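Local coordinates for cyanuric acid amidohydrolase (Azorhizobium caulinodans, PDB 4NQ3), which hydrolyses cyanuric acid, opening its s-triazine ring to give carboxybiuret, a step in the breakdown of atrazine and melamine, at residues L122-Q127 with L207-I212; A190-I195 with A221-S226; A214-W219 with G336-P341; M256-D261 with R293-R298; L283-P288 with G344-V349. One frame throughout, in Å; residues are numbered along the deposited sequence.

Contact 1: L122-Q127 with L207-I212; sequences LGRMGQ and LSDAVI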
# COMPACT_ATOMS: atom_id res chain seq x y z
N LEU A 122 -19.69 5.63 -20.24
CA LEU A 122 -19.45 5.06 -18.91
C LEU A 122 -19.87 6.06 -17.85
O LEU A 122 -19.59 7.24 -17.96
CB LEU A 122 -17.97 4.67 -18.76
CG LEU A 122 -17.51 4.06 -17.43
CD1 LEU A 122 -16.50 2.92 -17.64
CD2 LEU A 122 -16.91 5.13 -16.52
N GLY A 123 -20.61 5.60 -16.85
CA GLY A 123 -21.09 6.48 -15.79
C GLY A 123 -22.22 7.41 -16.24
O GLY A 123 -22.61 8.32 -15.53
N ARG A 124 -22.77 7.16 -17.43
CA ARG A 124 -23.84 8.00 -17.95
C ARG A 124 -25.01 7.16 -18.48
O ARG A 124 -24.93 5.94 -18.46
CB ARG A 124 -23.28 8.91 -19.04
CG ARG A 124 -22.23 9.87 -18.51
CD ARG A 124 -21.64 10.66 -19.64
NE ARG A 124 -20.78 11.76 -19.19
CZ ARG A 124 -19.77 12.24 -19.92
NH1 ARG A 124 -19.52 11.73 -21.12
NH2 ARG A 124 -19.02 13.23 -19.48
N MSE A 125 -26.09 7.79 -18.92
CA MSE A 125 -27.29 7.02 -19.31
C MSE A 125 -27.03 5.98 -20.40
O MSE A 125 -27.70 4.94 -20.44
CB MSE A 125 -28.40 7.95 -19.77
CG MSE A 125 -28.87 8.88 -18.68
SE MSE A 125 -29.68 7.92 -17.23
CE MSE A 125 -31.10 6.98 -18.22
N GLY A 126 -26.06 6.25 -21.27
CA GLY A 126 -25.60 5.23 -22.21
C GLY A 126 -25.35 3.89 -21.53
O GLY A 126 -25.90 2.86 -21.92
N GLN A 127 -24.53 3.89 -20.49
CA GLN A 127 -24.24 2.65 -19.78
C GLN A 127 -25.49 2.08 -19.13
O GLN A 127 -25.73 0.87 -19.20
CB GLN A 127 -23.16 2.87 -18.73
CG GLN A 127 -22.80 1.61 -18.01
CD GLN A 127 -21.48 1.75 -17.29
OE1 GLN A 127 -21.06 2.88 -16.97
NE2 GLN A 127 -20.80 0.62 -17.06
N LEU A 207 -34.20 8.96 -13.75
CA LEU A 207 -32.78 8.80 -14.04
C LEU A 207 -32.25 9.87 -14.98
O LEU A 207 -32.90 10.25 -15.94
CB LEU A 207 -32.53 7.42 -14.67
CG LEU A 207 -32.97 6.21 -13.84
CD1 LEU A 207 -32.88 4.92 -14.62
CD2 LEU A 207 -32.07 6.13 -12.61
N SER A 208 -31.04 10.32 -14.72
CA SER A 208 -30.32 11.21 -15.62
C SER A 208 -28.84 11.18 -15.25
O SER A 208 -28.47 10.68 -14.18
CB SER A 208 -30.86 12.63 -15.52
OG SER A 208 -30.34 13.27 -14.37
N ASP A 209 -27.99 11.71 -16.12
CA ASP A 209 -26.55 11.73 -15.86
C ASP A 209 -26.28 12.30 -14.46
O ASP A 209 -25.44 11.77 -13.72
CB ASP A 209 -25.82 12.56 -16.93
CG ASP A 209 -25.59 11.80 -18.25
OD1 ASP A 209 -26.21 10.73 -18.47
OD2 ASP A 209 -24.80 12.30 -19.08
N ALA A 210 -27.01 13.35 -14.10
CA ALA A 210 -26.76 14.12 -12.88
C ALA A 210 -27.06 13.36 -11.59
O ALA A 210 -26.49 13.67 -10.53
CB ALA A 210 -27.56 15.40 -12.91
N VAL A 211 -27.96 12.39 -11.70
CA VAL A 211 -28.33 11.49 -10.61
C VAL A 211 -27.27 10.42 -10.27
O VAL A 211 -27.07 10.07 -9.10
CB VAL A 211 -29.66 10.78 -10.96
CG1 VAL A 211 -29.77 9.42 -10.29
CG2 VAL A 211 -30.85 11.66 -10.66
N ILE A 212 -26.60 9.90 -11.29
CA ILE A 212 -25.67 8.78 -11.14
C ILE A 212 -24.51 9.06 -10.19
O ILE A 212 -23.70 9.97 -10.42
CB ILE A 212 -25.10 8.36 -12.52
CG1 ILE A 212 -26.26 7.98 -13.45
CG2 ILE A 212 -24.10 7.22 -12.35
CD1 ILE A 212 -25.86 7.75 -14.88
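Asp209 reaches from the loop at 207-212 to the first turn of helix 125-141, where its OD1 accepts a hydrogen bond from Met125 N at 3.0 Å. The helix starts directly after Arg124, the N-cap residue, so a carboxylate far along the chain meets an amide that has no partner within the helix. The N-H arrives on the syn side of OD1, 29° out of the carboxylate plane, and the positive helix end would probably favour the charged acid there.

Charge adds a looser attraction. The extended chain of Arg124 runs obliquely past the same carboxylate, with its CG 3.6 Å from Asp209 OD2. Guanidinium and carboxylate planes are only 11° apart, yet Arg124 NE stays 4.1 Å from Asp209 OD2 and no N-H points at that oxygen. Arg124 NH1 instead bonds the carbonyls of Glu120 and Thr174. Replacing Arg124 by an alanine would probably leave those carbonyls without this donor and Asp209 without its nearby positive charge.

Packing completes the joint. Met125, a selenomethionine, bends at chi2 and chi3, which brings SE within 3.7 Å of Ser208 CA. Its CE lies 3.9 Å from Leu207 CB, the two side chains crossing at about a right angle. Ile212 CD1 packs against the backbone, 3.4 Å from Gly123 O and close to Arg124 CA.

Contact 2: A190-I195 with A221-S226; sequences ASALGI and ARASCS. With BR8 (barbituric acid), chain C.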
# COMPACT_ATOMS: atom_id res chain seq x y z
N ALA A 190 -23.69 3.19 -12.61
CA ALA A 190 -24.53 3.22 -13.80
C ALA A 190 -25.10 1.83 -14.09
O ALA A 190 -26.27 1.69 -14.38
CB ALA A 190 -23.77 3.73 -14.98
N SER A 191 -24.26 0.81 -14.00
CA SER A 191 -24.73 -0.55 -14.17
C SER A 191 -25.82 -0.91 -13.16
O SER A 191 -26.81 -1.55 -13.50
CB SER A 191 -23.57 -1.53 -14.03
OG SER A 191 -22.65 -1.30 -15.08
N ALA A 192 -25.64 -0.50 -11.91
CA ALA A 192 -26.62 -0.81 -10.88
C ALA A 192 -27.97 -0.16 -11.21
O ALA A 192 -29.02 -0.78 -11.09
CB ALA A 192 -26.11 -0.36 -9.53
N LEU A 193 -27.95 1.09 -11.67
CA LEU A 193 -29.20 1.76 -12.01
C LEU A 193 -29.85 1.06 -13.19
O LEU A 193 -31.07 0.97 -13.29
CB LEU A 193 -28.96 3.23 -12.32
CG LEU A 193 -28.69 3.94 -11.00
CD1 LEU A 193 -28.23 5.37 -11.21
CD2 LEU A 193 -29.91 3.83 -10.12
N GLY A 194 -29.01 0.57 -14.10
CA GLY A 194 -29.48 -0.21 -15.24
C GLY A 194 -30.21 -1.45 -14.76
O GLY A 194 -31.30 -1.75 -15.26
N ILE A 195 -29.63 -2.17 -13.80
CA ILE A 195 -30.32 -3.30 -13.20
C ILE A 195 -31.62 -2.84 -12.55
O ILE A 195 -32.68 -3.48 -12.70
CB ILE A 195 -29.44 -4.00 -12.15
CG1 ILE A 195 -28.27 -4.70 -12.84
CG2 ILE A 195 -30.23 -5.04 -11.37
CD1 ILE A 195 -27.19 -5.12 -11.89
N ALA A 221 -32.09 -3.49 -4.73
CA ALA A 221 -31.81 -4.49 -3.71
C ALA A 221 -31.19 -5.75 -4.32
O ALA A 221 -30.91 -6.72 -3.62
CB ALA A 221 -33.10 -4.85 -2.97
N ARG A 222 -30.96 -5.74 -5.63
CA ARG A 222 -30.49 -6.96 -6.24
C ARG A 222 -29.25 -6.80 -7.10
O ARG A 222 -28.60 -7.79 -7.47
CB ARG A 222 -31.64 -7.56 -7.05
CG ARG A 222 -32.50 -8.39 -6.12
CD ARG A 222 -33.91 -8.55 -6.57
NE ARG A 222 -34.63 -7.29 -6.55
CZ ARG A 222 -35.80 -7.13 -7.14
NH1 ARG A 222 -36.36 -8.16 -7.76
NH2 ARG A 222 -36.41 -5.96 -7.13
N ALA A 223 -28.88 -5.55 -7.35
CA ALA A 223 -27.70 -5.25 -8.16
C ALA A 223 -26.41 -5.65 -7.46
O ALA A 223 -26.22 -5.38 -6.27
CB ALA A 223 -27.67 -3.76 -8.53
N SER A 224 -25.52 -6.32 -8.19
CA SER A 224 -24.17 -6.52 -7.71
C SER A 224 -23.17 -6.27 -8.85
O SER A 224 -23.05 -7.05 -9.77
CB SER A 224 -24.00 -7.92 -7.15
OG SER A 224 -22.64 -8.16 -6.86
N CYS A 225 -22.46 -5.15 -8.79
CA CYS A 225 -21.59 -4.76 -9.89
C CYS A 225 -20.12 -4.77 -9.54
O CYS A 225 -19.72 -4.33 -8.47
CB CYS A 225 -22.00 -3.39 -10.37
SG CYS A 225 -23.74 -3.45 -10.77
N SER A 226 -19.32 -5.28 -10.46
CA SER A 226 -17.89 -5.45 -10.28
C SER A 226 -17.18 -4.92 -11.53
O SER A 226 -17.47 -5.36 -12.66
CB SER A 226 -17.56 -6.92 -10.02
OG SER A 226 -16.17 -7.13 -9.91
N1 BR8 C . -13.75 -4.87 -8.99
C2 BR8 C . -13.07 -5.90 -8.43
O2 BR8 C . -12.17 -6.41 -9.07
N3 BR8 C . -13.38 -6.33 -7.17
C4 BR8 C . -14.42 -5.73 -6.41
O4 BR8 C . -14.67 -6.14 -5.28
C5 BR8 C . -15.29 -4.59 -6.95
C6 BR8 C . -14.80 -4.23 -8.34
O8 BR8 C . -15.34 -3.32 -8.94
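Ile195 leans from helix 180-199 onto Ala223 of strand 223-227, and its atoms can be followed outward one by one. CB begins the contact 4.0 Å from Ala223 CB. The branch CG2 keeps to the same methyl and also approaches Ala223 CA. CG1 stands anti to the carbonyl carbon (chi1 -69°) and the chain continues extended, which carries CD1 along the strand: it meets Ala223 CB at 3.7 Å and, further on, Cys225 SG at 4.0 Å. Val153 and Val155 of the neighbouring strand 150-157 also touch this side chain.

One turn earlier on the helix the contacts shrink to small groups. Ala192 CB meets Ala223 CB at 3.9 Å, methyl against methyl. Cys225 SG, set beside its own backbone N, lies 3.8 Å from Ser191 CB and comes close to the backbone N of Ala192. The axes of helix and strand approach to 7.9 Å, consistent with the small residues between them, and run nearly antiparallel at 152°. The interface is buried and held by apolar packing, while Ser191 OG turns back to the carbonyl of Ser187 in its own helix.

Helix 180-199 thus packs on strand 223-227 as part of a beta-alpha-beta crossover that links it to the parallel strand 150-157. Near the C-terminal end of strand 223-227 sits the nucleophile Ser226, whose OG lies 3.4 Å from N1 of the bound barbituric acid. Ser226 OG is hydrogen-bonded to Lys156 NZ, forming a Ser-Lys dyad of the active site, one of three potential ones.

Contact 3: A214-W219 with G336-P341; sequences ADYGLW and GEHQGP. With MG (magnesium ion), chain K.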
# COMPACT_ATOMS: atom_id res chain seq x y z
N ALA A 214 -24.81 10.19 -7.28
CA ALA A 214 -25.14 11.45 -6.64
C ALA A 214 -26.33 11.24 -5.71
O ALA A 214 -26.25 11.55 -4.53
CB ALA A 214 -25.43 12.51 -7.68
N ASP A 215 -27.42 10.69 -6.24
CA ASP A 215 -28.59 10.35 -5.42
C ASP A 215 -28.54 8.90 -4.95
O ASP A 215 -29.15 8.01 -5.55
CB ASP A 215 -29.90 10.59 -6.19
CG ASP A 215 -31.15 10.50 -5.30
OD1 ASP A 215 -31.01 10.18 -4.09
OD2 ASP A 215 -32.27 10.73 -5.82
N TYR A 216 -27.82 8.64 -3.86
CA TYR A 216 -27.68 7.27 -3.41
C TYR A 216 -28.96 6.80 -2.72
O TYR A 216 -29.01 5.74 -2.09
CB TYR A 216 -26.45 7.11 -2.51
CG TYR A 216 -25.13 7.32 -3.26
CD1 TYR A 216 -24.69 6.42 -4.22
CD2 TYR A 216 -24.34 8.44 -3.00
CE1 TYR A 216 -23.47 6.63 -4.92
CE2 TYR A 216 -23.13 8.66 -3.68
CZ TYR A 216 -22.70 7.76 -4.63
OH TYR A 216 -21.50 8.00 -5.28
N GLY A 217 -30.03 7.57 -2.89
CA GLY A 217 -31.36 7.16 -2.45
C GLY A 217 -32.01 6.26 -3.47
O GLY A 217 -32.87 5.45 -3.14
N LEU A 218 -31.57 6.38 -4.73
CA LEU A 218 -31.95 5.46 -5.78
C LEU A 218 -31.03 4.25 -5.72
O LEU A 218 -29.82 4.40 -5.91
CB LEU A 218 -31.82 6.12 -7.15
CG LEU A 218 -32.50 7.46 -7.31
CD1 LEU A 218 -32.05 8.08 -8.60
CD2 LEU A 218 -34.01 7.30 -7.29
N TRP A 219 -31.57 3.08 -5.42
CA TRP A 219 -30.76 1.88 -5.43
C TRP A 219 -31.59 0.63 -5.66
O TRP A 219 -32.81 0.63 -5.48
CB TRP A 219 -29.95 1.73 -4.13
CG TRP A 219 -30.73 1.83 -2.85
CD1 TRP A 219 -30.90 2.95 -2.08
CD2 TRP A 219 -31.42 0.76 -2.17
NE1 TRP A 219 -31.65 2.65 -0.97
CE2 TRP A 219 -31.99 1.32 -1.01
CE3 TRP A 219 -31.61 -0.60 -2.43
CZ2 TRP A 219 -32.73 0.55 -0.11
CZ3 TRP A 219 -32.36 -1.35 -1.53
CH2 TRP A 219 -32.91 -0.77 -0.39
N GLY A 336 -20.56 -0.19 -3.37
CA GLY A 336 -21.96 -0.49 -3.54
C GLY A 336 -22.77 0.68 -4.01
O GLY A 336 -23.89 0.92 -3.50
N GLU A 337 -22.23 1.38 -5.01
CA GLU A 337 -22.93 2.52 -5.62
C GLU A 337 -24.30 2.09 -6.16
O GLU A 337 -24.39 1.27 -7.08
CB GLU A 337 -22.10 3.11 -6.75
CG GLU A 337 -20.79 3.75 -6.31
CD GLU A 337 -19.64 2.75 -6.19
OE1 GLU A 337 -19.88 1.54 -6.41
OE2 GLU A 337 -18.50 3.18 -5.89
N HIS A 338 -25.36 2.61 -5.56
CA HIS A 338 -26.73 2.24 -5.96
C HIS A 338 -27.02 0.76 -5.79
O HIS A 338 -27.97 0.24 -6.37
CB HIS A 338 -27.00 2.64 -7.40
CG HIS A 338 -26.77 4.10 -7.66
ND1 HIS A 338 -27.62 5.08 -7.20
CD2 HIS A 338 -25.76 4.74 -8.29
CE1 HIS A 338 -27.16 6.26 -7.55
NE2 HIS A 338 -26.03 6.08 -8.22
N GLN A 339 -26.20 0.09 -4.98
CA GLN A 339 -26.42 -1.31 -4.67
C GLN A 339 -26.76 -1.43 -3.19
O GLN A 339 -25.88 -1.52 -2.35
CB GLN A 339 -25.20 -2.14 -5.04
CG GLN A 339 -24.81 -1.87 -6.48
CD GLN A 339 -23.37 -2.23 -6.77
OE1 GLN A 339 -22.95 -3.38 -6.66
NE2 GLN A 339 -22.59 -1.22 -7.14
N GLY A 340 -28.04 -1.37 -2.88
CA GLY A 340 -28.42 -1.25 -1.48
C GLY A 340 -28.24 0.20 -1.10
O GLY A 340 -27.76 1.00 -1.90
N PRO A 341 -28.62 0.55 0.13
CA PRO A 341 -28.49 1.89 0.73
C PRO A 341 -27.04 2.34 0.86
O PRO A 341 -26.14 1.51 0.76
CB PRO A 341 -29.09 1.70 2.10
CG PRO A 341 -28.90 0.24 2.40
CD PRO A 341 -29.16 -0.43 1.08
MG MG K . -24.99 0.33 -1.14
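Trp219 lays one face of its indole against the Gly340-Pro341 peptide of the magnesium-binding loop: Gly340 C stands over the rim and Pro341 N over the centre, 3.5 Å above the plane. The contact joins two turns, a type I beta turn at Asp215-Leu218 and a type II beta turn at Gly336-Gln339 that opens this loop. On the six-membered ring Pro341 adds a CH-pi contact, its CD 3.8 Å from the Trp219 centroid and 9° off the ring normal. The imidazole of His338 is used differently. Leu218 O and Asp215 O lie at its edge, whereas Tyr216 CD1 stands over one face, 4.1 Å above the plane. The tyrosine and histidine rings meet obliquely, and Tyr216 turns its edge to His338 N.

His338 ND1 donates to Leu218 O at 2.6 Å, with an angle of 171° at the hydrogen and the oxygen in the ring plane. Its NE2 is hydrogen-bonded to the backbone N of Cys213, so both ring nitrogens are engaged and the rotation of the imidazole is fixed. Glu337 OE1 forms a salt bridge with Arg188, a substrate-binding residue, consistent with a second-shell place beside the active site.

Backbone hydrogen bonds of His338 and Gly340 with Ser220 add to the joint, and the loop presents two carbonyls to the magnesium ion: Gln339 O binds at 2.4 Å and Pro341 O at 2.5 Å.

Contact 4: M256-D261 with R293-R298; sequences MADAID and RIRGKR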
# COMPACT_ATOMS: atom_id res chain seq x y z
N MSE A 256 -28.13 -5.75 3.38
CA MSE A 256 -27.46 -5.29 4.58
C MSE A 256 -27.62 -3.78 4.72
O MSE A 256 -27.25 -3.02 3.82
CB MSE A 256 -25.99 -5.65 4.54
CG MSE A 256 -25.73 -7.14 4.51
SE MSE A 256 -23.79 -7.46 4.39
CE MSE A 256 -23.33 -7.09 6.28
N ALA A 257 -28.17 -3.35 5.86
CA ALA A 257 -28.41 -1.94 6.12
C ALA A 257 -27.08 -1.20 6.25
O ALA A 257 -26.93 -0.06 5.81
CB ALA A 257 -29.24 -1.78 7.34
N ASP A 258 -26.12 -1.87 6.88
CA ASP A 258 -24.75 -1.38 6.92
C ASP A 258 -23.74 -2.55 6.98
O ASP A 258 -24.11 -3.72 6.82
CB ASP A 258 -24.54 -0.43 8.10
CG ASP A 258 -24.95 -1.02 9.42
OD1 ASP A 258 -24.82 -2.25 9.59
OD2 ASP A 258 -25.41 -0.24 10.30
N ALA A 259 -22.48 -2.21 7.21
CA ALA A 259 -21.37 -3.15 7.06
C ALA A 259 -21.38 -4.25 8.10
O ALA A 259 -20.71 -5.26 7.94
CB ALA A 259 -20.05 -2.41 7.08
N ILE A 260 -22.13 -4.09 9.18
CA ILE A 260 -22.15 -5.15 10.17
C ILE A 260 -23.55 -5.72 10.37
O ILE A 260 -23.82 -6.40 11.37
CB ILE A 260 -21.59 -4.69 11.52
CG1 ILE A 260 -22.36 -3.48 12.04
CG2 ILE A 260 -20.10 -4.38 11.41
CD1 ILE A 260 -21.85 -2.98 13.33
N ASP A 261 -24.42 -5.46 9.40
CA ASP A 261 -25.78 -5.97 9.47
C ASP A 261 -25.85 -7.39 8.92
O ASP A 261 -26.03 -7.59 7.72
CB ASP A 261 -26.73 -5.05 8.69
CG ASP A 261 -28.18 -5.44 8.85
OD1 ASP A 261 -28.51 -6.03 9.91
OD2 ASP A 261 -28.99 -5.14 7.93
N ARG A 293 -19.39 7.23 8.81
CA ARG A 293 -19.73 6.62 10.10
C ARG A 293 -20.45 5.29 9.93
O ARG A 293 -21.16 5.08 8.94
CB ARG A 293 -20.61 7.56 10.95
CG ARG A 293 -20.13 9.01 11.06
CD ARG A 293 -20.91 9.81 12.10
NE ARG A 293 -20.24 11.09 12.41
CZ ARG A 293 -19.48 11.32 13.49
NH1 ARG A 293 -19.27 10.38 14.41
NH2 ARG A 293 -18.92 12.52 13.66
N ILE A 294 -20.27 4.39 10.90
CA ILE A 294 -21.12 3.22 11.05
C ILE A 294 -21.80 3.27 12.42
O ILE A 294 -21.13 3.21 13.47
CB ILE A 294 -20.33 1.91 10.89
CG1 ILE A 294 -19.58 1.91 9.55
CG2 ILE A 294 -21.25 0.70 11.05
CD1 ILE A 294 -18.74 0.69 9.30
N ARG A 295 -23.13 3.38 12.40
CA ARG A 295 -23.98 3.45 13.60
C ARG A 295 -23.47 4.50 14.58
O ARG A 295 -23.38 4.25 15.79
CB ARG A 295 -24.08 2.07 14.26
CG ARG A 295 -24.65 1.01 13.32
CD ARG A 295 -24.92 -0.32 13.99
NE ARG A 295 -25.48 -1.30 13.06
CZ ARG A 295 -25.69 -2.59 13.35
NH1 ARG A 295 -25.36 -3.06 14.55
NH2 ARG A 295 -26.21 -3.42 12.43
N GLY A 296 -23.16 5.68 14.04
CA GLY A 296 -22.71 6.84 14.79
C GLY A 296 -21.21 6.94 14.96
O GLY A 296 -20.68 8.03 15.21
N LYS A 297 -20.50 5.82 14.79
CA LYS A 297 -19.07 5.73 15.10
C LYS A 297 -18.27 5.98 13.83
O LYS A 297 -18.57 5.39 12.79
CB LYS A 297 -18.72 4.35 15.67
CG LYS A 297 -19.63 3.90 16.82
CD LYS A 297 -19.52 4.80 18.05
CE LYS A 297 -20.50 4.37 19.14
NZ LYS A 297 -20.26 2.97 19.64
N ARG A 298 -17.27 6.85 13.87
CA ARG A 298 -16.54 7.19 12.65
C ARG A 298 -15.70 6.02 12.20
O ARG A 298 -15.29 5.19 13.01
CB ARG A 298 -15.66 8.43 12.83
CG ARG A 298 -14.22 8.15 13.29
CD ARG A 298 -13.49 9.46 13.67
NE ARG A 298 -12.39 9.74 12.75
CZ ARG A 298 -11.11 9.54 13.03
NH1 ARG A 298 -10.17 9.82 12.12
NH2 ARG A 298 -10.74 9.07 14.22
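Asp258 and Arg295 form a salt bridge at the outer side of a contact whose inner side is apolar. The buried part is built from Ala259 and Ile260, in a type I beta turn at Asp258-Asp261, and from Ile294, at the start of a type I' hairpin turn. Ala259 CB meets Ile294 CD1 at 4.0 Å, and Phe316 of helix 309-325 closes over Ala259 and Ile260. Ile260 CG1 lies over the centre of one face of the guanidinium, 3.7 Å from Arg295 CZ.

Toward solvent the grip is polar and uneven. Arg295 is exposed and extended, and its NE donates to the syn lone pair of Asp258 OD2 at 3.0 Å. The second bond of the bridge, Arg295 NH2 to Asp258 OD1, is weak at 3.4 Å. Ile260 N also donates to that oxygen, from above the carboxylate plane, closing an Asx turn. An alanine in place of Asp258 would probably leave the guanidinium without its acid mate and the Ile260 amide without this acceptor.

Arg295 NH1 goes on to the carbonyl of Gly326 of a second subunit, and Arg298 and Lys297 make salt bridges to Glu42 and Glu278 of that subunit. The chemistry suggests that Asp258 probably helps to orient an arginine that bonds a second subunit of the tetramer, with Ile260 backing its flat face.

Contact 5: L283-P288 with G344-V349; sequences LAKAEP and GGPVAV. With MG (magnesium ion), chain K.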
# COMPACT_ATOMS: atom_id res chain seq x y z
N LEU A 283 -22.95 -14.50 -1.67
CA LEU A 283 -22.51 -13.41 -2.55
C LEU A 283 -22.93 -12.09 -1.91
O LEU A 283 -24.11 -11.89 -1.64
CB LEU A 283 -23.13 -13.54 -3.93
CG LEU A 283 -23.20 -14.97 -4.45
CD1 LEU A 283 -24.14 -15.06 -5.62
CD2 LEU A 283 -21.84 -15.43 -4.86
N ALA A 284 -21.99 -11.19 -1.65
CA ALA A 284 -22.37 -9.97 -0.95
C ALA A 284 -21.64 -8.75 -1.47
O ALA A 284 -20.52 -8.86 -1.95
CB ALA A 284 -22.12 -10.13 0.52
N LYS A 285 -22.28 -7.58 -1.39
CA LYS A 285 -21.62 -6.32 -1.69
C LYS A 285 -21.24 -5.60 -0.40
O LYS A 285 -22.05 -5.48 0.51
CB LYS A 285 -22.52 -5.42 -2.52
CG LYS A 285 -22.76 -5.95 -3.90
CD LYS A 285 -21.50 -5.84 -4.73
CE LYS A 285 -20.94 -4.44 -4.67
NZ LYS A 285 -19.69 -4.39 -5.48
N ALA A 286 -20.00 -5.13 -0.31
CA ALA A 286 -19.57 -4.36 0.84
C ALA A 286 -19.22 -2.96 0.39
O ALA A 286 -18.58 -2.78 -0.64
CB ALA A 286 -18.40 -5.00 1.52
N GLU A 287 -19.62 -1.96 1.17
CA GLU A 287 -19.38 -0.58 0.79
C GLU A 287 -19.00 0.27 1.98
O GLU A 287 -19.66 0.23 3.01
CB GLU A 287 -20.62 -0.00 0.12
CG GLU A 287 -20.43 1.41 -0.38
CD GLU A 287 -21.70 2.01 -0.96
OE1 GLU A 287 -22.81 1.67 -0.49
OE2 GLU A 287 -21.57 2.81 -1.90
N PRO A 288 -17.93 1.07 1.84
CA PRO A 288 -17.68 2.04 2.92
C PRO A 288 -18.75 3.12 2.88
O PRO A 288 -19.07 3.64 1.81
CB PRO A 288 -16.29 2.59 2.58
CG PRO A 288 -16.16 2.40 1.12
CD PRO A 288 -16.92 1.14 0.78
N GLY A 344 -24.54 0.15 2.72
CA GLY A 344 -24.98 -1.23 2.70
C GLY A 344 -24.77 -1.91 1.35
O GLY A 344 -24.01 -1.44 0.49
N GLY A 345 -25.42 -3.05 1.18
CA GLY A 345 -25.31 -3.76 -0.07
C GLY A 345 -26.15 -5.01 -0.01
O GLY A 345 -26.50 -5.49 1.08
N PRO A 346 -26.50 -5.55 -1.18
CA PRO A 346 -27.23 -6.82 -1.25
C PRO A 346 -26.36 -7.97 -0.77
O PRO A 346 -25.12 -7.96 -0.91
CB PRO A 346 -27.53 -6.98 -2.74
CG PRO A 346 -27.42 -5.59 -3.30
CD PRO A 346 -26.31 -4.95 -2.50
N VAL A 347 -27.01 -8.97 -0.18
CA VAL A 347 -26.36 -10.23 0.06
C VAL A 347 -27.33 -11.32 -0.38
O VAL A 347 -28.53 -11.20 -0.16
CB VAL A 347 -25.94 -10.40 1.52
CG1 VAL A 347 -27.14 -10.28 2.41
CG2 VAL A 347 -25.34 -11.74 1.70
N ALA A 348 -26.82 -12.33 -1.06
CA ALA A 348 -27.64 -13.45 -1.50
C ALA A 348 -27.02 -14.74 -0.99
O ALA A 348 -25.80 -14.83 -0.83
CB ALA A 348 -27.77 -13.47 -3.01
N VAL A 349 -27.85 -15.73 -0.74
CA VAL A 349 -27.36 -17.03 -0.31
C VAL A 349 -27.90 -18.09 -1.22
O VAL A 349 -29.05 -17.99 -1.67
CB VAL A 349 -27.78 -17.33 1.12
CG1 VAL A 349 -27.27 -18.69 1.52
CG2 VAL A 349 -27.24 -16.27 2.04
MG MG K . -24.99 0.33 -1.14
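Glu287 holds its CG anti to the backbone N (chi1 -177°) and stays extended beyond, so that its OE1 arrives beside Gly344 O at the magnesium ion. OE1 and the metal are 2.6 Å apart, and Gly344 O binds the same ion. These two oxygens, both acceptors, lie 3.5 Å from each other, and the shared cation would probably offset their repulsion. The other carboxylate oxygen, OE2, has a salt bridge to Arg290.

Lys285 does the contrary, bending at chi2 and chi3. Its CB lies 3.8 Å from Pro346 CD as the two side chains run side by side, and the bends then lead the amine away from strand 345-352. NZ is hydrogen-bonded to Ser333 OG, with backbone carbonyls such as that of Cys225 also in hydrogen-bonding range.

Between these groups the strands run antiparallel, their N-to-C directions at 166°. Leu283 and Ala348 are a hydrogen-bonded pair, with Leu283 N to Ala348 O at 3.0 Å and Ala348 N to Leu283 O at 2.8 Å. The ladder continues from Lys285 N to Pro346 O at 2.9 Å, where the proline has no N-H to return the bond. Ala284 and Val347 form the non-hydrogen-bonded pair between, Ala284 CB touching Val347 CG2 at 3.8 Å.

These are the two central strands of the four-stranded sheet of repeat unit C. Beyond one end lies the metal site, and Lys285 of strand 281-286 with Ser333 of strand 331-334 is a pair consistent with one of the three potential Ser-Lys dyads of the threefold active site.

How the contacts relate
The contacts form a path from repeat unit B into repeat unit C. Contacts 1 and 2 lie in B and alternate along the chain, meeting where helix 180-199 packs beside helix 125-141. Contact 3, centred about 9 Å from contact 2, bridges the two units, with one segment in each, and meets contact 2 where Gln339 OE1 reaches Cys225 N. Contact 5 lies in the sheet of unit C, its segments alternating along the chain with those of contacts 3 and 4, and shares the magnesium ion with contact 3. Contact 4 is nested within the loop closed by contact 3; strand 249-256 runs beside strand 345-352. Contacts 1 and 4, centred about 28 Å apart, do not touch. The chain thus links active site, metal site and subunit interface.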